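Local coordinates for protein prolyl oligopeptidase (Novosphingobium capsulatum, PDB 1YR2) that probably hydrolyses oligopeptides after proline and, far less readily, after alanine, as a serine endopeptidase of the prolyl oligopeptidase (S9A) family, at residues A[66-69]-A[74-77]; A[496-501]-A[618-623]; A[508-513]-A[518-523]; A[680-685]-A[710-715]. One frame throughout, in Å; residues are numbered along the deposited sequence.

Contact 1: residues A[66-69]-A[74-77]; sequences ADVR and VAAW
V74, in the first turn of helix 72-89, turns its side chain into the loop 66-69 and splits its two methyls between the residues there. CG2 lies 4.0 Å from CB of A66, while CG1 meets the side of V68, 4.0 Å from its CG2. Both methyls of V74 also pack against the carbonyl O of A66, CG2 at 3.6 Å. A short branched residue suits a place this close to the backbone. V68 answers with one branch: its CG2, anti to the backbone N, is laid against the helix backbone, 3.6 Å from CA of A75. The small A75 lets the loop come near, CA of V68 and CA of A75 being 4.9 Å apart. The loop thus folds back on the start of the helix that follows it, shaped by an Asx turn: OD1 of D67 accepts from the backbone N of R69 at 3.0 Å through its anti lone pair. The syn lone pairs face R69, which grips the carboxylate side-on, NE to OD1 at 2.9 Å and NH2 to OD2, nearly in the guanidinium plane. D67 and R69 leave the backbone away from the helix; their ion pair stays out of the contact and leaves A66 and V68 to face it. The side chain of D71 accepts from the backbone N of V74, and V68 also touches D656 of the hydrolase fold.

Contact 2: residues A[496-501]-A[618-623]; sequences GGFNVA and DDYGYP
G497 carries no side chain where its backbone passes the carboxylate of D619, its C lying 3.8 Å from OD2. A side chain here would crowd the ring of F498, which is why glycine fits; G497 also opens a type I' turn closed by the bond from V500 N to G497 O. F498, next along, makes nearly all the contact. Its backbone N donates to OD2 of D619 at 2.8 Å, arriving from above the carboxylate plane. Its CG stands anti to the carbonyl carbon (chi1 -62°), which folds the ring back over the same carboxylate: the two planes are only 7° apart, and CB of D619 sits 3.9 Å from the ring centroid, over the face. D619 thus takes a hydrogen bond from the residue whose ring it stacks on, while its OD1 accepts from H536. The outer edge of the F498 ring, CE2 and CZ, meets the face of Y620 in a T-shaped pair with centroids 5.3 Å apart and planes at 82°. With an alanine here, the Y620 face and the D619 methylene would probably lose their apolar cover, although the backbone bond to OD2 could remain. The hydroxyl of Y620, at the F498 edge, is hydrogen-bonded to N576, in the probable nucleophile elbow (a GxSxG pattern) of the alpha/beta-hydrolase fold. The loop after strand 490-493 is thus clasped to helix 617-620, with N576 and L579 of helix 576-587 touching F498 and Y620 respectively, and W616 meeting the F498 ring from just before helix 617-620.

Contact 3: residues A[508-513]-A[518-523]; sequences AGFMTW and GAFALA
F510 and F520 lay their rings over one another in an offset stack, centroids 4.3 Å apart and planes inclined by 26°. CE1 of F520 lies over the centre of the F510 ring, and the nearest carbons, F510 CD2 and F520 CZ, are 3.4 Å apart; in return CB of F510 stands over the F520 face. F520 holds its CG anti to the backbone N, sending the ring off the strand toward the helix. One turn further along the helix, W513 joins the two elements by polar bonds. Its NE1 donates to O of A519 at 2.8 Å, from above the carbonyl plane and rather bent (132°), which satisfies the buried indole nitrogen. Its own carbonyl O accepts from N of G518 at 3.1 Å. Glycine suits G518, since a CB would clash with the indole NE1. The F520 ring is likely to lose the flat partner stacked on one face if a leucine stood at F510, opening a gap between helix and strand. Farther out, Y493 of strand 490-493 meets the F510 ring and touches F520, while L713 and T717 of helix 699-717 pack on W513. Segment 508-513 thus lies against the sheet, running at 138° to strand 519-523, in a beta-alpha-beta unit with strand 490-493 that belongs to the alpha/beta-hydrolase domain.

Contact 4: residues A[680-685]-A[710-715]; sequences PKPHLI and QAFLAH
F712 holds its CG anti to the backbone N (chi1 -175°), and this torsion carries the ring out from helix 699-717 until its far end, CE2 and CZ, reaches the strand. L684 comes to meet it with CG anti to the carbonyl carbon and an extended chi2 of 179°, which puts CD1 at the end of a straight arm, 4.0 Å from CE2 of F712. The same CE2 is approached by CB of P682 at 4.1 Å, so one ring carbon is shared by two apolar partners. A long flat residue is what this place asks for: the CA atoms of P682 and F712 are 9.6 Å apart, and the ring, met by L684 CD1, bridges that span. L684 and P682 both turn toward the helix, as residues two apart on an extended chain do, whereas H683 between them turns away, and its backbone N is hydrogen-bonded to Y40. P682 also presents its carbonyl O at the rim of the ring, near the ring plane and 3.8 Å from CZ of F712. Strand 683-687 is the outermost of the sheet, and Y88 of helix 72-89 packs on both P682 and L684. On the helix side F716 meets the F712 ring. The join is made of carbon surfaces, with one carbonyl oxygen at the ring edge, where the slightly positive ring hydrogens would weakly favour it; it therefore probably depends on fit of shape and exclusion of water rather than on directed bonds.

Along the chain contact 1 comes first, contact 3 is nested in the long loop closed by contact 2, and contact 4 follows. Contacts 3 and 4 reach the same eight-stranded mixed sheet, one at strand 519-523 and the other at the outermost strand 683-687, with centres about 17 Å apart; helices 508-514 and 699-717 touch where G509 O meets Q710 NE2 in a probable hydrogen bond. Contact 2, its centre about 25 Å from that of contact 3, joins the loop after strand 490-493 to helix 617-620. Contacts 1 and 4 have centres about 24 Å apart, and W77 packs on I685, bringing the chain before the propeller against the C-terminal alpha/beta-hydrolase fold, as in this family.

Contact 1: residues A[66-69]-A[74-77]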
loop_
_atom_site.group_PDB
_atom_site.type_symbol
_atom_site.label_atom_id
_atom_site.label_comp_id
_atom_site.label_asym_id
_atom_site.label_seq_id
_atom_site.Cartn_x
_atom_site.Cartn_y
_atom_site.Cartn_z
ATOM N N ALA A 66 -30.136 -10.722 8.202
ATOM C CA ALA A 66 -30.998 -9.560 7.987
ATOM C C ALA A 66 -30.326 -8.278 8.452
ATOM O O ALA A 66 -29.467 -8.292 9.339
ATOM C CB ALA A 66 -32.340 -9.722 8.668
ATOM N N ASP A 67 -30.702 -7.165 7.801
ATOM C CA ASP A 67 -30.109 -5.846 8.092
ATOM C C ASP A 67 -30.437 -5.383 9.542
ATOM O O ASP A 67 -31.591 -5.251 9.923
ATOM C CB ASP A 67 -30.639 -4.842 7.037
ATOM C CG ASP A 67 -29.805 -3.607 6.924
ATOM O OD1 ASP A 67 -29.588 -2.905 7.938
ATOM O OD2 ASP A 67 -29.315 -3.257 5.825
ATOM N N VAL A 68 -29.407 -5.085 10.327
ATOM C CA VAL A 68 -29.569 -4.653 11.700
ATOM C C VAL A 68 -30.415 -3.376 11.810
ATOM O O VAL A 68 -31.025 -3.149 12.834
ATOM C CB VAL A 68 -28.203 -4.420 12.383
ATOM C CG1 VAL A 68 -27.583 -3.118 11.933
ATOM C CG2 VAL A 68 -28.333 -4.480 13.885
ATOM N N ARG A 69 -30.433 -2.556 10.760
ATOM C CA ARG A 69 -31.206 -1.312 10.793
ATOM C C ARG A 69 -32.716 -1.503 10.653
ATOM O O ARG A 69 -33.480 -0.586 10.987
ATOM C CB ARG A 69 -30.711 -0.363 9.712
ATOM C CG ARG A 69 -29.288 0.034 9.886
ATOM C CD ARG A 69 -28.702 0.696 8.687
ATOM N NE ARG A 69 -28.614 -0.190 7.539
ATOM C CZ ARG A 69 -28.197 0.190 6.348
ATOM N NH1 ARG A 69 -27.839 1.449 6.123
ATOM N NH2 ARG A 69 -28.141 -0.688 5.362
ATOM N N VAL A 74 -32.191 -9.112 14.858
ATOM C CA VAL A 74 -30.734 -8.905 14.658
ATOM C C VAL A 74 -30.239 -7.755 15.560
ATOM O O VAL A 74 -29.204 -7.856 16.215
ATOM C CB VAL A 74 -30.396 -8.651 13.158
ATOM C CG1 VAL A 74 -28.935 -8.329 12.965
ATOM C CG2 VAL A 74 -30.761 -9.867 12.297
ATOM N N ALA A 75 -31.009 -6.680 15.634
ATOM C CA ALA A 75 -30.631 -5.533 16.444
ATOM C C ALA A 75 -30.475 -5.967 17.897
ATOM O O ALA A 75 -29.555 -5.553 18.545
ATOM C CB ALA A 75 -31.657 -4.410 16.321
ATOM N N ALA A 76 -31.366 -6.816 18.380
ATOM C CA ALA A 76 -31.353 -7.247 19.782
ATOM C C ALA A 76 -30.125 -8.125 20.038
ATOM O O ALA A 76 -29.472 -8.002 21.060
ATOM C CB ALA A 76 -32.637 -8.031 20.126
ATOM N N TRP A 77 -29.793 -8.981 19.078
ATOM C CA TRP A 77 -28.641 -9.874 19.206
ATOM C C TRP A 77 -27.366 -9.039 19.199
ATOM O O TRP A 77 -26.482 -9.251 20.036
ATOM C CB TRP A 77 -28.630 -10.854 18.035
ATOM C CG TRP A 77 -27.585 -11.912 18.102
ATOM C CD1 TRP A 77 -27.675 -13.108 18.706
ATOM C CD2 TRP A 77 -26.284 -11.840 17.529
ATOM N NE1 TRP A 77 -26.494 -13.801 18.539
ATOM C CE2 TRP A 77 -25.626 -13.030 17.824
ATOM C CE3 TRP A 77 -25.595 -10.862 16.803
ATOM C CZ2 TRP A 77 -24.322 -13.281 17.410
ATOM C CZ3 TRP A 77 -24.293 -11.116 16.411
ATOM C CH2 TRP A 77 -23.683 -12.307 16.710
#

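Contact 2: residues A[496-501]-A[618-623]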
loop_
_atom_site.group_PDB
_atom_site.type_symbol
_atom_site.label_atom_id
_atom_site.label_comp_id
_atom_site.label_asym_id
_atom_site.label_seq_id
_atom_site.Cartn_x
_atom_site.Cartn_y
_atom_site.Cartn_z
ATOM N N GLY A 496 -3.682 -13.752 1.484
ATOM C CA GLY A 496 -3.636 -14.953 0.669
ATOM C C GLY A 496 -4.764 -15.016 -0.347
ATOM O O GLY A 496 -5.654 -15.875 -0.281
ATOM N N GLY A 497 -4.735 -14.103 -1.295
ATOM C CA GLY A 497 -5.796 -14.040 -2.300
ATOM C C GLY A 497 -5.798 -12.814 -3.149
ATOM O O GLY A 497 -5.088 -11.838 -2.867
ATOM N N PHE A 498 -6.501 -12.903 -4.278
ATOM C CA PHE A 498 -6.827 -11.720 -5.091
ATOM C C PHE A 498 -5.623 -10.958 -5.638
ATOM O O PHE A 498 -5.704 -9.776 -5.960
ATOM C CB PHE A 498 -7.775 -10.811 -4.292
ATOM C CG PHE A 498 -9.108 -11.505 -3.952
ATOM C CD1 PHE A 498 -10.155 -11.529 -4.890
ATOM C CD2 PHE A 498 -9.268 -12.205 -2.770
ATOM C CE1 PHE A 498 -11.316 -12.227 -4.626
ATOM C CE2 PHE A 498 -10.441 -12.895 -2.510
ATOM C CZ PHE A 498 -11.473 -12.864 -3.414
ATOM N N ASN A 499 -4.518 -11.670 -5.822
ATOM C CA ASN A 499 -3.311 -11.083 -6.371
ATOM C C ASN A 499 -2.676 -9.982 -5.521
ATOM O O ASN A 499 -1.815 -9.216 -5.998
ATOM C CB ASN A 499 -3.608 -10.577 -7.792
ATOM C CG ASN A 499 -2.389 -10.564 -8.655
ATOM O OD1 ASN A 499 -1.558 -11.458 -8.563
ATOM N ND2 ASN A 499 -2.235 -9.499 -9.449
ATOM N N VAL A 500 -3.073 -9.905 -4.258
ATOM C CA VAL A 500 -2.544 -8.928 -3.327
ATOM C C VAL A 500 -1.129 -9.318 -2.904
ATOM O O VAL A 500 -0.888 -10.433 -2.400
ATOM C CB VAL A 500 -3.472 -8.762 -2.125
ATOM C CG1 VAL A 500 -2.901 -7.805 -1.090
ATOM C CG2 VAL A 500 -4.823 -8.295 -2.593
ATOM N N ALA A 501 -0.192 -8.407 -3.143
ATOM C CA ALA A 501 1.207 -8.632 -2.764
ATOM C C ALA A 501 1.501 -7.948 -1.461
ATOM O O ALA A 501 1.508 -6.734 -1.431
ATOM C CB ALA A 501 2.116 -8.084 -3.827
ATOM N N ASP A 618 -14.256 -15.092 -8.985
ATOM C CA ASP A 618 -13.004 -15.286 -9.741
ATOM C C ASP A 618 -11.918 -15.964 -8.921
ATOM O O ASP A 618 -11.094 -16.710 -9.460
ATOM C CB ASP A 618 -12.454 -13.949 -10.290
ATOM C CG ASP A 618 -12.829 -13.697 -11.763
ATOM O OD1 ASP A 618 -13.545 -14.497 -12.446
ATOM O OD2 ASP A 618 -12.519 -12.619 -12.298
ATOM N N ASP A 619 -11.910 -15.742 -7.606
ATOM C CA ASP A 619 -10.992 -16.491 -6.763
ATOM C C ASP A 619 -11.641 -17.688 -6.094
ATOM O O ASP A 619 -10.967 -18.679 -5.830
ATOM C CB ASP A 619 -10.469 -15.612 -5.629
ATOM C CG ASP A 619 -9.112 -15.010 -5.948
ATOM O OD1 ASP A 619 -8.932 -14.512 -7.090
ATOM O OD2 ASP A 619 -8.175 -15.032 -5.124
ATOM N N TYR A 620 -12.910 -17.574 -5.712
ATOM C CA TYR A 620 -13.550 -18.604 -4.863
ATOM C C TYR A 620 -14.303 -19.715 -5.588
ATOM O O TYR A 620 -14.541 -20.790 -5.039
ATOM C CB TYR A 620 -14.532 -17.897 -3.905
ATOM C CG TYR A 620 -13.901 -16.979 -2.877
ATOM C CD1 TYR A 620 -12.558 -17.088 -2.503
ATOM C CD2 TYR A 620 -14.654 -15.984 -2.270
ATOM C CE1 TYR A 620 -11.976 -16.250 -1.500
ATOM C CE2 TYR A 620 -14.105 -15.148 -1.284
ATOM C CZ TYR A 620 -12.777 -15.294 -0.899
ATOM O OH TYR A 620 -12.272 -14.464 0.054
ATOM N N GLY A 621 -14.733 -19.414 -6.795
ATOM C CA GLY A 621 -15.548 -20.315 -7.587
ATOM C C GLY A 621 -17.014 -20.017 -7.428
ATOM O O GLY A 621 -17.395 -19.017 -6.774
ATOM N N TYR A 622 -17.850 -20.924 -7.980
ATOM C CA TYR A 622 -19.288 -20.694 -8.116
ATOM C C TYR A 622 -20.094 -21.684 -7.293
ATOM O O TYR A 622 -20.050 -22.889 -7.589
ATOM C CB TYR A 622 -19.688 -20.853 -9.577
ATOM C CG TYR A 622 -19.058 -19.842 -10.480
ATOM C CD1 TYR A 622 -17.783 -20.030 -10.962
ATOM C CD2 TYR A 622 -19.707 -18.663 -10.792
ATOM C CE1 TYR A 622 -17.174 -19.081 -11.773
ATOM C CE2 TYR A 622 -19.122 -17.724 -11.593
ATOM C CZ TYR A 622 -17.857 -17.933 -12.103
ATOM O OH TYR A 622 -17.216 -16.965 -12.878
ATOM N N PRO A 623 -20.767 -21.240 -6.234
ATOM C CA PRO A 623 -21.559 -22.159 -5.398
ATOM C C PRO A 623 -22.659 -22.955 -6.090
ATOM O O PRO A 623 -23.049 -24.018 -5.554
ATOM C CB PRO A 623 -22.172 -21.257 -4.357
ATOM C CG PRO A 623 -21.243 -20.115 -4.261
ATOM C CD PRO A 623 -20.707 -19.892 -5.635
#

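Contact 3: residues A[508-513]-A[518-523]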
loop_
_atom_site.group_PDB
_atom_site.type_symbol
_atom_site.label_atom_id
_atom_site.label_comp_id
_atom_site.label_asym_id
_atom_site.label_seq_id
_atom_site.Cartn_x
_atom_site.Cartn_y
_atom_site.Cartn_z
ATOM N N ALA A 508 1.078 1.257 12.100
ATOM C CA ALA A 508 1.116 1.690 13.488
ATOM C C ALA A 508 0.578 0.595 14.435
ATOM O O ALA A 508 1.089 0.406 15.538
ATOM C CB ALA A 508 0.346 2.982 13.658
ATOM N N GLY A 509 -0.467 -0.119 14.025
ATOM C CA GLY A 509 -0.954 -1.248 14.796
ATOM C C GLY A 509 0.067 -2.352 14.993
ATOM O O GLY A 509 0.330 -2.755 16.121
ATOM N N PHE A 510 0.734 -2.759 13.938
ATOM C CA PHE A 510 1.747 -3.828 14.076
ATOM C C PHE A 510 2.923 -3.337 14.906
ATOM O O PHE A 510 3.460 -4.094 15.731
ATOM C CB PHE A 510 2.207 -4.397 12.761
ATOM C CG PHE A 510 1.104 -5.131 12.003
ATOM C CD1 PHE A 510 0.060 -5.779 12.690
ATOM C CD2 PHE A 510 1.102 -5.142 10.642
ATOM C CE1 PHE A 510 -0.998 -6.399 11.979
ATOM C CE2 PHE A 510 0.076 -5.797 9.927
ATOM C CZ PHE A 510 -0.968 -6.400 10.592
ATOM N N MET A 511 3.268 -2.077 14.755
ATOM C CA MET A 511 4.385 -1.497 15.518
ATOM C C MET A 511 4.114 -1.467 17.016
ATOM O O MET A 511 5.039 -1.584 17.833
ATOM C CB MET A 511 4.681 -0.104 15.015
ATOM C CG MET A 511 5.968 0.515 15.545
ATOM S SD MET A 511 7.429 -0.393 14.902
ATOM C CE MET A 511 8.323 -0.262 16.292
ATOM N N THR A 512 2.855 -1.276 17.375
ATOM C CA THR A 512 2.436 -1.284 18.772
ATOM C C THR A 512 2.786 -2.648 19.391
ATOM O O THR A 512 3.292 -2.719 20.524
ATOM C CB THR A 512 0.896 -1.010 18.872
ATOM O OG1 THR A 512 0.593 0.289 18.356
ATOM C CG2 THR A 512 0.383 -1.022 20.353
ATOM N N TRP A 513 2.456 -3.733 18.686
ATOM C CA TRP A 513 2.767 -5.072 19.162
ATOM C C TRP A 513 4.272 -5.271 19.279
ATOM O O TRP A 513 4.742 -5.706 20.318
ATOM C CB TRP A 513 2.197 -6.133 18.227
ATOM C CG TRP A 513 2.393 -7.534 18.588
ATOM C CD1 TRP A 513 3.362 -8.367 18.153
ATOM C CD2 TRP A 513 1.556 -8.318 19.460
ATOM N NE1 TRP A 513 3.194 -9.613 18.696
ATOM C CE2 TRP A 513 2.091 -9.614 19.499
ATOM C CE3 TRP A 513 0.399 -8.051 20.182
ATOM C CZ2 TRP A 513 1.504 -10.651 20.211
ATOM C CZ3 TRP A 513 -0.205 -9.100 20.900
ATOM C CH2 TRP A 513 0.366 -10.368 20.921
ATOM N N GLY A 518 6.434 -8.035 21.572
ATOM C CA GLY A 518 5.931 -9.175 20.824
ATOM C C GLY A 518 6.687 -9.322 19.512
ATOM O O GLY A 518 7.305 -8.360 19.042
ATOM N N ALA A 519 6.643 -10.509 18.920
ATOM C CA ALA A 519 7.169 -10.736 17.584
ATOM C C ALA A 519 6.043 -10.620 16.598
ATOM O O ALA A 519 4.889 -10.949 16.924
ATOM C CB ALA A 519 7.820 -12.081 17.489
ATOM N N PHE A 520 6.363 -10.078 15.422
ATOM C CA PHE A 520 5.439 -9.980 14.316
ATOM C C PHE A 520 5.964 -10.801 13.139
ATOM O O PHE A 520 7.166 -10.792 12.818
ATOM C CB PHE A 520 5.194 -8.524 13.950
ATOM C CG PHE A 520 4.382 -8.334 12.698
ATOM C CD1 PHE A 520 3.023 -8.603 12.692
ATOM C CD2 PHE A 520 4.976 -7.945 11.524
ATOM C CE1 PHE A 520 2.249 -8.393 11.558
ATOM C CE2 PHE A 520 4.225 -7.766 10.352
ATOM C CZ PHE A 520 2.837 -8.006 10.381
ATOM N N ALA A 521 5.050 -11.548 12.531
ATOM C CA ALA A 521 5.355 -12.362 11.355
ATOM C C ALA A 521 4.280 -12.180 10.332
ATOM O O ALA A 521 3.100 -12.045 10.656
ATOM C CB ALA A 521 5.459 -13.794 11.791
ATOM N N LEU A 522 4.671 -12.124 9.073
ATOM C CA LEU A 522 3.749 -11.976 7.978
ATOM C C LEU A 522 4.192 -12.932 6.881
ATOM O O LEU A 522 5.338 -12.871 6.439
ATOM C CB LEU A 522 3.750 -10.542 7.457
ATOM C CG LEU A 522 2.767 -10.207 6.309
ATOM C CD1 LEU A 522 2.470 -8.753 6.246
ATOM C CD2 LEU A 522 3.300 -10.647 4.938
ATOM N N ALA A 523 3.298 -13.830 6.488
ATOM C CA ALA A 523 3.600 -14.842 5.444
ATOM C C ALA A 523 3.011 -14.422 4.103
ATOM O O ALA A 523 1.862 -14.012 4.024
ATOM C CB ALA A 523 3.039 -16.167 5.865
#

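Contact 4: residues A[680-685]-A[710-715]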
loop_
_atom_site.group_PDB
_atom_site.type_symbol
_atom_site.label_atom_id
_atom_site.label_comp_id
_atom_site.label_asym_id
_atom_site.label_seq_id
_atom_site.Cartn_x
_atom_site.Cartn_y
_atom_site.Cartn_z
ATOM N N PRO A 680 -13.335 -23.808 26.832
ATOM C CA PRO A 680 -13.641 -22.700 27.746
ATOM C C PRO A 680 -13.121 -21.312 27.360
ATOM O O PRO A 680 -13.491 -20.360 28.040
ATOM C CB PRO A 680 -12.987 -23.169 29.046
ATOM C CG PRO A 680 -11.725 -23.897 28.540
ATOM C CD PRO A 680 -12.166 -24.591 27.293
ATOM N N LYS A 681 -12.314 -21.183 26.302
ATOM C CA LYS A 681 -11.746 -19.891 25.923
ATOM C C LYS A 681 -12.850 -18.998 25.335
ATOM O O LYS A 681 -13.809 -19.494 24.751
ATOM C CB LYS A 681 -10.537 -20.073 24.962
ATOM C CG LYS A 681 -9.286 -20.661 25.717
ATOM C CD LYS A 681 -8.089 -20.840 24.799
ATOM C CE LYS A 681 -6.806 -21.344 25.504
ATOM N NZ LYS A 681 -5.695 -21.146 24.470
ATOM N N PRO A 682 -12.755 -17.692 25.525
ATOM C CA PRO A 682 -13.794 -16.761 25.032
ATOM C C PRO A 682 -13.894 -16.771 23.495
ATOM O O PRO A 682 -12.852 -16.681 22.843
ATOM C CB PRO A 682 -13.272 -15.396 25.437
ATOM C CG PRO A 682 -12.144 -15.617 26.354
ATOM C CD PRO A 682 -11.626 -16.995 26.156
ATOM N N HIS A 683 -15.109 -16.849 22.955
ATOM C CA HIS A 683 -15.375 -16.788 21.533
ATOM C C HIS A 683 -16.377 -15.653 21.349
ATOM O O HIS A 683 -17.587 -15.806 21.600
ATOM C CB HIS A 683 -15.919 -18.144 21.110
ATOM C CG HIS A 683 -14.949 -19.261 21.370
ATOM N ND1 HIS A 683 -15.317 -20.492 21.870
ATOM C CD2 HIS A 683 -13.595 -19.283 21.271
ATOM C CE1 HIS A 683 -14.233 -21.244 22.005
ATOM N NE2 HIS A 683 -13.175 -20.536 21.651
ATOM N N LEU A 684 -15.835 -14.479 21.003
ATOM C CA LEU A 684 -16.520 -13.223 21.183
ATOM C C LEU A 684 -16.587 -12.460 19.895
ATOM O O LEU A 684 -15.778 -12.686 19.022
ATOM C CB LEU A 684 -15.758 -12.296 22.161
ATOM C CG LEU A 684 -15.515 -12.850 23.568
ATOM C CD1 LEU A 684 -14.710 -11.821 24.411
ATOM C CD2 LEU A 684 -16.794 -13.203 24.238
ATOM N N ILE A 685 -17.559 -11.548 19.797
ATOM C CA ILE A 685 -17.617 -10.670 18.639
ATOM C C ILE A 685 -17.635 -9.225 19.108
ATOM O O ILE A 685 -18.480 -8.849 19.906
ATOM C CB ILE A 685 -18.815 -11.014 17.673
ATOM C CG1 ILE A 685 -18.750 -10.135 16.425
ATOM C CG2 ILE A 685 -20.172 -10.819 18.398
ATOM C CD1 ILE A 685 -19.798 -10.432 15.392
ATOM N N GLN A 710 -5.478 -6.293 20.342
ATOM C CA GLN A 710 -4.163 -6.672 20.801
ATOM C C GLN A 710 -4.113 -7.045 22.287
ATOM O O GLN A 710 -3.336 -7.893 22.693
ATOM C CB GLN A 710 -3.127 -5.629 20.414
ATOM C CG GLN A 710 -2.836 -5.652 18.922
ATOM C CD GLN A 710 -1.686 -4.750 18.506
ATOM O OE1 GLN A 710 -0.949 -4.210 19.373
ATOM N NE2 GLN A 710 -1.485 -4.619 17.199
ATOM N N ALA A 711 -4.903 -6.395 23.111
ATOM C CA ALA A 711 -4.990 -6.791 24.522
ATOM C C ALA A 711 -5.506 -8.232 24.633
ATOM O O ALA A 711 -4.993 -9.012 25.443
ATOM C CB ALA A 711 -5.931 -5.854 25.258
ATOM N N PHE A 712 -6.525 -8.569 23.842
ATOM C CA PHE A 712 -7.083 -9.945 23.809
ATOM C C PHE A 712 -5.999 -10.928 23.363
ATOM O O PHE A 712 -5.696 -11.917 24.033
ATOM C CB PHE A 712 -8.293 -9.962 22.887
ATOM C CG PHE A 712 -9.045 -11.255 22.845
ATOM C CD1 PHE A 712 -8.745 -12.206 21.891
ATOM C CD2 PHE A 712 -10.123 -11.458 23.663
ATOM C CE1 PHE A 712 -9.507 -13.376 21.833
ATOM C CE2 PHE A 712 -10.899 -12.628 23.606
ATOM C CZ PHE A 712 -10.590 -13.570 22.707
ATOM N N LEU A 713 -5.390 -10.667 22.228
ATOM C CA LEU A 713 -4.311 -11.546 21.740
ATOM C C LEU A 713 -3.129 -11.635 22.727
ATOM O O LEU A 713 -2.547 -12.715 22.912
ATOM C CB LEU A 713 -3.802 -11.088 20.364
ATOM C CG LEU A 713 -4.864 -10.993 19.261
ATOM C CD1 LEU A 713 -4.222 -10.564 17.915
ATOM C CD2 LEU A 713 -5.616 -12.325 19.094
ATOM N N ALA A 714 -2.731 -10.511 23.316
ATOM C CA ALA A 714 -1.661 -10.519 24.331
ATOM C C ALA A 714 -1.996 -11.362 25.546
ATOM O O ALA A 714 -1.168 -12.076 26.052
ATOM C CB ALA A 714 -1.369 -9.098 24.818
ATOM N N HIS A 715 -3.212 -11.220 26.028
ATOM C CA HIS A 715 -3.670 -11.936 27.227
ATOM C C HIS A 715 -3.536 -13.448 27.003
ATOM O O HIS A 715 -2.955 -14.156 27.820
ATOM C CB HIS A 715 -5.110 -11.569 27.510
ATOM C CG HIS A 715 -5.637 -12.159 28.778
ATOM N ND1 HIS A 715 -5.195 -11.751 30.018
ATOM C CD2 HIS A 715 -6.548 -13.136 29.000
ATOM C CE1 HIS A 715 -5.822 -12.444 30.957
ATOM N NE2 HIS A 715 -6.656 -13.285 30.369
#